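Lipoxygenase (Cyanothece sp., PDB 5EK8) probably inserts molecular oxygen into polyunsaturated fatty acids, acting as a 9R-lipoxygenase with a non-heme iron. Local coordinates at residues 37-42 / 72-77; 138-143 / 158-163; 66-71 / 377-382; 188-193 / 622-627. All coordinates share one frame; numbering follows the deposited sequence.

Interaction 1: 37-42 / 72-77; sequences QVSKTQ and ELEVWD
Gln-42 meets the benzo edge of Trp-76 in a small, polar-on-aromatic contact, where the connector that follows helix 24-36 passes a strand of the β-sandwich near the N terminus, the part consistent with a PLAT domain. The amide comes at the ring side-on: NE2 lies near the indole plane, 3.3 Å from Trp-76 CH2, and the amide plane stands at 90° to the ring. A chain folded at its second torsion lets Gln-42 reach this edge while its own CG lies 4.1 Å from Glu-74 OE2. Glu-74 and Trp-76, two residues apart on strand 72-79, are also joined to each other. Trp-76 NE1 donates to Glu-74 OE1 over 3.0 Å at 154°; the acceptor lies in the indole plane, the donor is tilted from the carboxylate plane on the anti side, and the bond helps to fix the rotation of the ring. Arg-118 of the adjoining strand adds a cation-pi contact. A leucine in place of Trp-76 would probably leave Glu-74 OE1 without its indole donor and Gln-42 without the edge it rests against. Tryptophan suits the site by supplying both a donor and a broad apolar rim; between the two segments the touch is van der Waals, while Gln-42 O is bound by Lys-89.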
# COMPACT_ATOMS: atom_id res chain seq x y z
N GLN A 37 -12.01 9.78 -19.58
CA GLN A 37 -12.02 10.31 -18.22
C GLN A 37 -11.17 11.57 -18.11
O GLN A 37 -10.84 12.03 -17.02
CB GLN A 37 -11.54 9.25 -17.24
CG GLN A 37 -12.51 8.08 -17.11
CD GLN A 37 -12.02 7.00 -16.17
OE1 GLN A 37 -10.82 6.87 -15.93
NE2 GLN A 37 -12.95 6.23 -15.61
N VAL A 38 -10.82 12.14 -19.27
CA VAL A 38 -10.14 13.42 -19.32
C VAL A 38 -11.15 14.51 -19.66
O VAL A 38 -11.84 14.42 -20.67
CB VAL A 38 -9.00 13.43 -20.35
CG1 VAL A 38 -8.34 14.80 -20.41
CG2 VAL A 38 -7.98 12.36 -20.02
N SER A 39 -11.25 15.53 -18.81
CA SER A 39 -12.17 16.63 -19.06
C SER A 39 -11.47 17.76 -19.80
O SER A 39 -10.44 18.28 -19.35
CB SER A 39 -12.77 17.14 -17.75
OG SER A 39 -13.76 18.12 -18.00
N LYS A 40 -12.03 18.14 -20.94
CA LYS A 40 -11.50 19.24 -21.73
C LYS A 40 -11.51 20.50 -20.90
O LYS A 40 -12.58 20.96 -20.50
CB LYS A 40 -12.31 19.43 -23.01
CG LYS A 40 -12.36 18.23 -23.93
CD LYS A 40 -13.41 17.21 -23.49
CE LYS A 40 -13.38 15.97 -24.38
NZ LYS A 40 -12.04 15.31 -24.41
N THR A 41 -10.34 21.06 -20.64
CA THR A 41 -10.29 22.28 -19.84
C THR A 41 -10.82 23.46 -20.64
O THR A 41 -10.31 23.79 -21.71
CB THR A 41 -8.86 22.58 -19.33
OG1 THR A 41 -8.27 23.62 -20.11
CG2 THR A 41 -7.99 21.32 -19.39
N GLN A 42 -11.88 24.07 -20.13
CA GLN A 42 -12.56 25.17 -20.81
C GLN A 42 -11.86 26.49 -20.52
O GLN A 42 -11.17 26.63 -19.51
CB GLN A 42 -14.02 25.24 -20.38
CG GLN A 42 -14.76 23.92 -20.48
CD GLN A 42 -15.01 23.52 -21.91
OE1 GLN A 42 -15.04 24.37 -22.81
NE2 GLN A 42 -15.18 22.22 -22.14
N GLU A 72 -12.62 22.99 -8.33
CA GLU A 72 -13.10 23.67 -9.52
C GLU A 72 -14.51 23.24 -9.88
O GLU A 72 -14.87 22.07 -9.77
CB GLU A 72 -12.15 23.42 -10.70
CG GLU A 72 -10.86 24.21 -10.63
CD GLU A 72 -9.88 23.87 -11.74
OE1 GLU A 72 -10.32 23.61 -12.88
OE2 GLU A 72 -8.66 23.86 -11.47
N LEU A 73 -15.31 24.22 -10.29
CA LEU A 73 -16.69 24.00 -10.68
C LEU A 73 -16.93 24.54 -12.07
O LEU A 73 -16.46 25.63 -12.42
CB LEU A 73 -17.64 24.65 -9.68
CG LEU A 73 -18.36 23.79 -8.64
CD1 LEU A 73 -17.45 22.70 -8.10
CD2 LEU A 73 -18.84 24.68 -7.51
N GLU A 74 -17.67 23.79 -12.88
CA GLU A 74 -18.03 24.25 -14.21
C GLU A 74 -19.55 24.28 -14.38
O GLU A 74 -20.25 23.32 -14.04
CB GLU A 74 -17.39 23.36 -15.28
CG GLU A 74 -15.86 23.39 -15.30
CD GLU A 74 -15.24 22.50 -16.37
OE1 GLU A 74 -15.97 21.66 -16.95
OE2 GLU A 74 -14.03 22.62 -16.63
N VAL A 75 -20.06 25.40 -14.87
CA VAL A 75 -21.48 25.50 -15.16
C VAL A 75 -21.75 25.10 -16.61
O VAL A 75 -21.19 25.68 -17.54
CB VAL A 75 -22.02 26.92 -14.90
CG1 VAL A 75 -23.37 27.11 -15.58
CG2 VAL A 75 -22.12 27.17 -13.41
N TRP A 76 -22.60 24.10 -16.78
CA TRP A 76 -22.94 23.59 -18.10
C TRP A 76 -24.44 23.61 -18.32
O TRP A 76 -25.21 23.53 -17.37
CB TRP A 76 -22.42 22.15 -18.27
CG TRP A 76 -20.94 22.03 -18.38
CD1 TRP A 76 -20.03 22.19 -17.39
CD2 TRP A 76 -20.19 21.71 -19.57
NE1 TRP A 76 -18.76 21.99 -17.87
CE2 TRP A 76 -18.83 21.70 -19.20
CE3 TRP A 76 -20.54 21.44 -20.89
CZ2 TRP A 76 -17.81 21.42 -20.12
CZ3 TRP A 76 -19.53 21.16 -21.80
CH2 TRP A 76 -18.18 21.16 -21.42
N ASP A 77 -24.85 23.70 -19.57
CA ASP A 77 -26.22 23.43 -19.92
C ASP A 77 -26.37 21.97 -20.32
O ASP A 77 -25.73 21.52 -21.28
CB ASP A 77 -26.70 24.32 -21.06
CG ASP A 77 -28.11 24.01 -21.48
OD1 ASP A 77 -28.32 23.10 -22.31
OD2 ASP A 77 -29.03 24.67 -20.96

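Interaction 2: 138-143 / 158-163; sequences IAYIIK and LTVPYW
Strand 138-143, carrying Ala-139, Tyr-140 and Ile-142, runs roughly antiparallel to strand 158-160 with its Leu-158 and Val-160, the two short axes lying 9.1 Å apart and their directions differing by 152°. The strands belong to different sheets of the β-sandwich and are outermost in each, so they meet through side chains. Both backbones are irregular. Ala-139 and Tyr-140 form a classic β bulge opposite Val-119, which turns two successive side chains toward the other sheet, and Pro-161 centres an inverse gamma turn that ends the strand 158-160 and is followed by Tyr-162. Tyr-140 makes the widest contact. With CG anti to the backbone N (chi1 -162°), its ring passes alongside Val-160, and CB lies 3.9 Å from Val-160 CG1. Pro-161 covers one ring face in a CH-pi contact: CD is 3.8 Å from the centroid of the Tyr-140 ring, 19° off the normal. Further along, the β-branch methyl of Ile-142, CG2, meets a terminal methyl of Leu-158, CD1, at 3.5 Å between the sheets. At the other end Ala-139, whose single methyl fits close to the ring, sets CB near the plane of Tyr-162, 3.9 Å from CE2, while Tyr-162 OH bonds weakly to Asp-121. A serine at Tyr-140 would probably leave Pro-161 without its aromatic partner and Val-160 with less to pack on. Across the pair the chemistry is apolar throughout, so shape and dispersion, with one polarised CH-pi contact, join the two edge strands here.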
# COMPACT_ATOMS: atom_id res chain seq x y z
N ILE A 138 -13.93 14.84 -14.57
CA ILE A 138 -15.23 15.14 -13.98
C ILE A 138 -15.47 14.32 -12.71
O ILE A 138 -15.64 13.10 -12.77
CB ILE A 138 -16.37 14.90 -14.98
CG1 ILE A 138 -16.29 15.93 -16.10
CG2 ILE A 138 -17.73 14.97 -14.28
CD1 ILE A 138 -17.36 15.76 -17.16
N ALA A 139 -15.48 15.01 -11.58
CA ALA A 139 -15.61 14.35 -10.28
C ALA A 139 -17.07 14.09 -9.90
O ALA A 139 -17.38 13.04 -9.34
CB ALA A 139 -14.92 15.17 -9.21
N TYR A 140 -17.95 15.03 -10.21
CA TYR A 140 -19.37 14.83 -9.87
C TYR A 140 -20.29 15.71 -10.70
O TYR A 140 -19.86 16.73 -11.24
CB TYR A 140 -19.59 15.08 -8.38
CG TYR A 140 -20.89 14.52 -7.82
CD1 TYR A 140 -21.08 13.14 -7.70
CD2 TYR A 140 -21.91 15.36 -7.38
CE1 TYR A 140 -22.25 12.62 -7.18
CE2 TYR A 140 -23.08 14.84 -6.85
CZ TYR A 140 -23.25 13.48 -6.76
OH TYR A 140 -24.42 12.98 -6.24
N ILE A 141 -21.55 15.33 -10.82
CA ILE A 141 -22.52 16.16 -11.53
C ILE A 141 -23.81 16.35 -10.74
O ILE A 141 -24.44 15.39 -10.31
CB ILE A 141 -22.87 15.58 -12.92
CG1 ILE A 141 -21.62 15.41 -13.77
CG2 ILE A 141 -23.84 16.49 -13.64
CD1 ILE A 141 -21.88 14.74 -15.10
N ILE A 142 -24.20 17.61 -10.56
CA ILE A 142 -25.44 17.95 -9.89
C ILE A 142 -26.41 18.61 -10.85
O ILE A 142 -26.04 19.52 -11.59
CB ILE A 142 -25.19 18.91 -8.72
CG1 ILE A 142 -24.15 18.32 -7.77
CG2 ILE A 142 -26.49 19.20 -8.00
CD1 ILE A 142 -23.67 19.27 -6.70
N LYS A 143 -27.66 18.15 -10.86
CA LYS A 143 -28.66 18.73 -11.74
C LYS A 143 -29.30 19.96 -11.11
O LYS A 143 -29.74 19.92 -9.96
CB LYS A 143 -29.73 17.69 -12.11
CG LYS A 143 -29.20 16.60 -13.02
CD LYS A 143 -30.09 15.37 -13.04
CE LYS A 143 -29.47 14.26 -13.87
NZ LYS A 143 -30.19 12.97 -13.71
N LEU A 158 -25.31 21.84 -0.95
CA LEU A 158 -25.42 20.47 -1.44
C LEU A 158 -24.24 19.65 -0.94
O LEU A 158 -23.19 20.19 -0.62
CB LEU A 158 -25.46 20.44 -2.96
CG LEU A 158 -26.52 21.33 -3.62
CD1 LEU A 158 -26.38 21.28 -5.13
CD2 LEU A 158 -27.93 20.91 -3.18
N THR A 159 -24.43 18.33 -0.86
CA THR A 159 -23.35 17.44 -0.46
C THR A 159 -22.78 16.72 -1.67
O THR A 159 -23.49 16.43 -2.64
CB THR A 159 -23.82 16.40 0.58
OG1 THR A 159 -24.94 15.67 0.06
CG2 THR A 159 -24.21 17.08 1.88
N VAL A 160 -21.48 16.44 -1.62
CA VAL A 160 -20.79 15.74 -2.70
C VAL A 160 -20.01 14.56 -2.15
O VAL A 160 -19.22 14.71 -1.23
CB VAL A 160 -19.83 16.68 -3.46
CG1 VAL A 160 -19.12 15.92 -4.59
CG2 VAL A 160 -20.57 17.90 -4.01
N PRO A 161 -20.25 13.36 -2.71
CA PRO A 161 -19.49 12.17 -2.30
C PRO A 161 -18.09 12.15 -2.90
O PRO A 161 -17.78 11.28 -3.72
CB PRO A 161 -20.34 11.02 -2.83
CG PRO A 161 -21.00 11.59 -4.04
CD PRO A 161 -21.26 13.04 -3.73
N TYR A 162 -17.25 13.10 -2.50
CA TYR A 162 -15.89 13.18 -3.01
C TYR A 162 -14.92 12.42 -2.12
O TYR A 162 -14.66 12.83 -0.98
CB TYR A 162 -15.46 14.64 -3.16
CG TYR A 162 -14.14 14.81 -3.88
CD1 TYR A 162 -12.99 15.17 -3.20
CD2 TYR A 162 -14.06 14.60 -5.26
CE1 TYR A 162 -11.79 15.33 -3.86
CE2 TYR A 162 -12.85 14.76 -5.94
CZ TYR A 162 -11.72 15.12 -5.23
OH TYR A 162 -10.52 15.29 -5.87
N TRP A 163 -14.37 11.33 -2.65
CA TRP A 163 -13.47 10.44 -1.92
C TRP A 163 -14.03 10.06 -0.55
O TRP A 163 -13.40 10.31 0.47
CB TRP A 163 -12.09 11.08 -1.75
CG TRP A 163 -11.24 10.99 -2.98
CD1 TRP A 163 -11.41 11.68 -4.14
CD2 TRP A 163 -10.08 10.17 -3.16
NE1 TRP A 163 -10.43 11.34 -5.04
CE2 TRP A 163 -9.60 10.41 -4.46
CE3 TRP A 163 -9.40 9.26 -2.35
CZ2 TRP A 163 -8.47 9.77 -4.97
CZ3 TRP A 163 -8.28 8.62 -2.86
CH2 TRP A 163 -7.83 8.88 -4.16

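Interaction 3: 66-71 / 377-382; sequences KPLHNI and NLRKNP
Arg-379, His-69 and Asn-70 carry this buried junction between a loop of the β-sandwich and the turn that follows helix 337-377. The His-69 ring is gripped through both nitrogens: NE2 donates to Asn-377 O, which lies close to the ring plane, over 2.9 Å in a nearly straight bond (168°), and ND1 weakly to Pro-67 O. Its CG stands between the backbone N and the carbonyl carbon (chi1 56°), which swings the imidazole across to the helix end. Arg-379 NH2 lies over one face of that ring, 3.5 Å above the plane and toward its rim, the guanidinium inclined by 65°. Beyond, Ile-71 CD1 lies over a guanidinium face, 3.7 Å from Arg-379 NE, an apolar cover that a flat cation tolerates well. Asn-70, in a left-handed backbone conformation, packs CB 4.0 Å from Lys-380 CG. Its ND2 goes to Glu-484, which also accepts from the backbone N of Arg-379, Lys-380 and Asn-381; one carboxylate thus fixes both sides of the junction. The arrangement is consistent with the interface between PLAT β-sandwich and helical catalytic domain known in lipoxygenases, here at the end of the long helix that supplies His-359 and His-364 to the iron.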
# COMPACT_ATOMS: atom_id res chain seq x y z
N LYS A 66 -18.20 18.65 6.03
CA LYS A 66 -17.24 19.75 6.00
C LYS A 66 -17.25 20.37 4.61
O LYS A 66 -17.67 19.72 3.65
CB LYS A 66 -15.83 19.27 6.35
CG LYS A 66 -15.64 18.88 7.81
CD LYS A 66 -14.17 18.71 8.13
CE LYS A 66 -13.97 18.32 9.58
NZ LYS A 66 -12.52 18.21 9.92
N PRO A 67 -16.81 21.63 4.49
CA PRO A 67 -16.79 22.28 3.18
C PRO A 67 -15.86 21.59 2.19
O PRO A 67 -14.75 21.22 2.55
CB PRO A 67 -16.29 23.70 3.49
CG PRO A 67 -15.65 23.60 4.83
CD PRO A 67 -16.42 22.55 5.57
N LEU A 68 -16.33 21.43 0.95
CA LEU A 68 -15.49 20.97 -0.15
C LEU A 68 -14.76 22.18 -0.72
O LEU A 68 -15.28 22.91 -1.55
CB LEU A 68 -16.33 20.29 -1.23
CG LEU A 68 -15.59 19.47 -2.29
CD1 LEU A 68 -14.93 18.27 -1.66
CD2 LEU A 68 -16.55 19.03 -3.39
N HIS A 69 -13.53 22.38 -0.25
CA HIS A 69 -12.81 23.63 -0.45
C HIS A 69 -11.93 23.67 -1.69
O HIS A 69 -11.31 22.67 -2.06
CB HIS A 69 -11.95 23.90 0.78
CG HIS A 69 -11.01 22.79 1.10
ND1 HIS A 69 -11.37 21.71 1.88
CD2 HIS A 69 -9.72 22.58 0.75
CE1 HIS A 69 -10.35 20.89 1.99
NE2 HIS A 69 -9.33 21.39 1.31
N ASN A 70 -11.88 24.84 -2.31
CA ASN A 70 -10.94 25.13 -3.40
C ASN A 70 -11.00 24.11 -4.53
O ASN A 70 -9.97 23.73 -5.09
CB ASN A 70 -9.51 25.21 -2.86
CG ASN A 70 -9.39 26.12 -1.64
OD1 ASN A 70 -10.28 26.92 -1.35
ND2 ASN A 70 -8.28 25.99 -0.93
N ILE A 71 -12.20 23.65 -4.86
CA ILE A 71 -12.36 22.69 -5.94
C ILE A 71 -13.03 23.37 -7.12
O ILE A 71 -13.88 24.25 -6.95
CB ILE A 71 -13.16 21.45 -5.47
CG1 ILE A 71 -12.87 20.26 -6.39
CG2 ILE A 71 -14.65 21.75 -5.37
CD1 ILE A 71 -13.16 18.93 -5.74
N ASN A 377 -8.21 16.73 0.53
CA ASN A 377 -8.02 18.10 1.02
C ASN A 377 -6.89 18.93 0.40
O ASN A 377 -6.78 20.12 0.68
CB ASN A 377 -7.83 18.07 2.54
CG ASN A 377 -8.99 17.40 3.26
OD1 ASN A 377 -10.04 18.01 3.46
ND2 ASN A 377 -8.80 16.15 3.66
N LEU A 378 -6.05 18.31 -0.42
CA LEU A 378 -4.89 19.02 -0.97
C LEU A 378 -5.07 19.38 -2.45
O LEU A 378 -4.96 18.52 -3.32
CB LEU A 378 -3.62 18.19 -0.79
CG LEU A 378 -3.23 17.93 0.67
CD1 LEU A 378 -1.91 17.18 0.75
CD2 LEU A 378 -3.17 19.24 1.44
N ARG A 379 -5.34 20.66 -2.71
CA ARG A 379 -5.54 21.15 -4.08
C ARG A 379 -4.64 22.35 -4.42
O ARG A 379 -3.70 22.22 -5.19
CB ARG A 379 -7.00 21.52 -4.30
CG ARG A 379 -7.84 20.38 -4.83
CD ARG A 379 -9.31 20.59 -4.58
NE ARG A 379 -9.89 19.38 -4.01
CZ ARG A 379 -10.38 19.29 -2.78
NH1 ARG A 379 -10.87 18.14 -2.35
NH2 ARG A 379 -10.38 20.35 -1.99
N LYS A 380 -4.95 23.51 -3.84
CA LYS A 380 -4.17 24.72 -4.08
C LYS A 380 -2.79 24.67 -3.41
O LYS A 380 -1.84 25.31 -3.87
CB LYS A 380 -4.92 25.95 -3.59
CG LYS A 380 -6.09 26.36 -4.48
CD LYS A 380 -6.45 27.82 -4.26
CE LYS A 380 -7.58 28.26 -5.17
NZ LYS A 380 -7.80 29.73 -5.09
N ASN A 381 -2.69 23.91 -2.32
CA ASN A 381 -1.45 23.83 -1.56
C ASN A 381 -0.39 22.96 -2.25
O ASN A 381 -0.63 21.78 -2.53
CB ASN A 381 -1.73 23.31 -0.15
CG ASN A 381 -0.62 23.63 0.82
OD1 ASN A 381 0.54 23.28 0.59
ND2 ASN A 381 -0.96 24.32 1.91
N PRO A 382 0.78 23.54 -2.52
CA PRO A 382 1.93 22.91 -3.19
C PRO A 382 2.28 21.53 -2.65
O PRO A 382 2.81 20.71 -3.40
CB PRO A 382 3.08 23.89 -2.93
CG PRO A 382 2.50 25.04 -2.16
CD PRO A 382 1.02 24.98 -2.30

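Interaction 4: 188-193 / 622-627; sequences VGRKFQ and NGIKYG
Tyr-626 holds CG anti to the backbone N (chi1 -177°), and this lays its ring flat against the first turn of helix 188-214, where Gly-189 and Arg-190 present their main chain. Arg-190 N sits 3.4 Å above the ring plane of Tyr-626, over its centre, and Arg-190 CB continues the contact, 3.7 Å from Tyr-626 CD2. Gly-189 belongs here because CA is already 3.6 Å from Tyr-626 CE1, and a β-carbon would run into the ring. A bend at the second torsion (61°) carries the Arg-190 chain round to Ile-624, whose CG2 stands over one face of the guanidinium, 4.1 Å from Arg-190 NE. The cation is steadied elsewhere, NH1 bonding Asn-667 O while Tyr-186 gives a cation-pi contact. One turn along the helix from Arg-190, Gln-193 reaches out in an extended chain: its OE1 accepts from Lys-625 N over 3.1 Å at 146°, the donor nearly in line with the C=O bond, while NE2 lies near the plane of the Tyr-626 ring, at its edge. Glutamine is long enough to satisfy a main-chain N-H from a helix side chain. The phenol OH bonds Asp-634 OD2. Ile-624 and Arg-190 both pack close to Ile-668, the C-terminal residue that binds the iron, and the Arg-190 side chain lies about 9 Å from the metal at nearest atoms. Through these two residues the contact borders the lipoxygenase iron centre, probably as second-shell packing on the C-terminal ligand.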
# COMPACT_ATOMS: atom_id res chain seq x y z
N VAL A 188 -2.43 3.53 -17.95
CA VAL A 188 -2.66 2.46 -18.92
C VAL A 188 -1.47 1.51 -18.98
O VAL A 188 -1.63 0.32 -19.27
CB VAL A 188 -2.95 3.02 -20.32
CG1 VAL A 188 -4.39 3.47 -20.44
CG2 VAL A 188 -1.99 4.16 -20.63
N GLY A 189 -0.29 2.04 -18.70
CA GLY A 189 0.92 1.24 -18.66
C GLY A 189 0.88 0.20 -17.56
O GLY A 189 1.13 -0.98 -17.80
N ARG A 190 0.57 0.65 -16.35
CA ARG A 190 0.42 -0.21 -15.18
C ARG A 190 -0.58 -1.34 -15.46
O ARG A 190 -0.33 -2.52 -15.17
CB ARG A 190 -0.02 0.63 -13.97
CG ARG A 190 -0.63 -0.12 -12.81
CD ARG A 190 0.32 -1.13 -12.21
NE ARG A 190 -0.29 -1.89 -11.12
CZ ARG A 190 -1.30 -2.75 -11.27
NH1 ARG A 190 -1.80 -3.39 -10.22
NH2 ARG A 190 -1.81 -2.97 -12.48
N LYS A 191 -1.71 -0.97 -16.07
CA LYS A 191 -2.72 -1.94 -16.49
C LYS A 191 -2.16 -2.97 -17.48
O LYS A 191 -2.32 -4.18 -17.29
CB LYS A 191 -3.91 -1.22 -17.12
CG LYS A 191 -4.73 -0.37 -16.17
CD LYS A 191 -6.13 -0.12 -16.73
CE LYS A 191 -7.00 0.66 -15.75
NZ LYS A 191 -8.42 0.78 -16.24
N PHE A 192 -1.50 -2.47 -18.52
CA PHE A 192 -0.94 -3.33 -19.57
C PHE A 192 0.08 -4.32 -19.02
O PHE A 192 0.04 -5.51 -19.34
CB PHE A 192 -0.31 -2.48 -20.66
CG PHE A 192 -1.30 -1.77 -21.54
CD1 PHE A 192 -2.63 -2.16 -21.54
CD2 PHE A 192 -0.91 -0.74 -22.36
CE1 PHE A 192 -3.55 -1.51 -22.35
CE2 PHE A 192 -1.82 -0.09 -23.18
CZ PHE A 192 -3.15 -0.48 -23.17
N GLN A 193 0.99 -3.82 -18.19
CA GLN A 193 1.97 -4.69 -17.53
C GLN A 193 1.28 -5.75 -16.70
O GLN A 193 1.65 -6.93 -16.73
CB GLN A 193 2.92 -3.87 -16.66
CG GLN A 193 3.91 -3.03 -17.43
CD GLN A 193 5.17 -2.77 -16.64
OE1 GLN A 193 5.40 -3.39 -15.59
NE2 GLN A 193 6.00 -1.85 -17.12
N ASN A 622 5.56 -9.31 -7.88
CA ASN A 622 6.85 -8.67 -8.10
C ASN A 622 7.16 -8.51 -9.60
O ASN A 622 8.06 -7.76 -9.97
CB ASN A 622 7.97 -9.45 -7.38
CG ASN A 622 8.84 -10.27 -8.32
OD1 ASN A 622 8.35 -11.07 -9.13
ND2 ASN A 622 10.15 -10.07 -8.22
N GLY A 623 6.40 -9.21 -10.44
CA GLY A 623 6.61 -9.15 -11.88
C GLY A 623 6.03 -7.91 -12.54
O GLY A 623 6.48 -7.50 -13.62
N ILE A 624 5.03 -7.31 -11.91
CA ILE A 624 4.44 -6.07 -12.39
C ILE A 624 5.19 -4.88 -11.78
O ILE A 624 5.11 -4.64 -10.57
CB ILE A 624 2.94 -5.97 -12.03
CG1 ILE A 624 2.18 -7.17 -12.59
CG2 ILE A 624 2.35 -4.68 -12.55
CD1 ILE A 624 0.80 -7.34 -12.00
N LYS A 625 5.91 -4.14 -12.62
CA LYS A 625 6.79 -3.10 -12.11
C LYS A 625 6.66 -1.78 -12.87
O LYS A 625 7.59 -1.37 -13.57
CB LYS A 625 8.24 -3.59 -12.15
CG LYS A 625 9.17 -2.87 -11.19
CD LYS A 625 10.40 -3.70 -10.89
CE LYS A 625 11.18 -3.14 -9.71
NZ LYS A 625 12.22 -4.09 -9.24
N TYR A 626 5.52 -1.12 -12.72
CA TYR A 626 5.30 0.19 -13.33
C TYR A 626 5.24 1.28 -12.25
O TYR A 626 4.53 1.14 -11.25
CB TYR A 626 4.01 0.17 -14.16
CG TYR A 626 3.70 1.45 -14.90
CD1 TYR A 626 3.97 1.58 -16.25
CD2 TYR A 626 3.12 2.54 -14.25
CE1 TYR A 626 3.69 2.74 -16.94
CE2 TYR A 626 2.83 3.71 -14.93
CZ TYR A 626 3.12 3.80 -16.28
OH TYR A 626 2.83 4.95 -16.97
N GLY A 627 5.97 2.36 -12.48
CA GLY A 627 6.01 3.47 -11.53
C GLY A 627 7.28 3.49 -10.70
O GLY A 627 7.30 3.04 -9.55

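From the N terminus, interaction 1 closes first, joining the connector 37-42 to strand 72-79 of the β-sandwich. Interaction 3 opens at 66-71, before that closure, so the two cross, and it closes only at 377-382. Interaction 2 begins and ends within this long span; Tyr-162 packs on Arg-379, joining interactions 2 and 3, and Ser-39 packs on Ile-138, joining 1 and 2. Interaction 4 opens at 188-193, also within the span of interaction 3, but closes beyond it at 622-627, so these two cross. Interaction 1 attaches the connector, interaction 2 links the two sheets, and interaction 3 fastens the sandwich to the helical body; interaction 4, about 30 Å away between centres, ties the C-terminal region to helix 188-214 beside the iron.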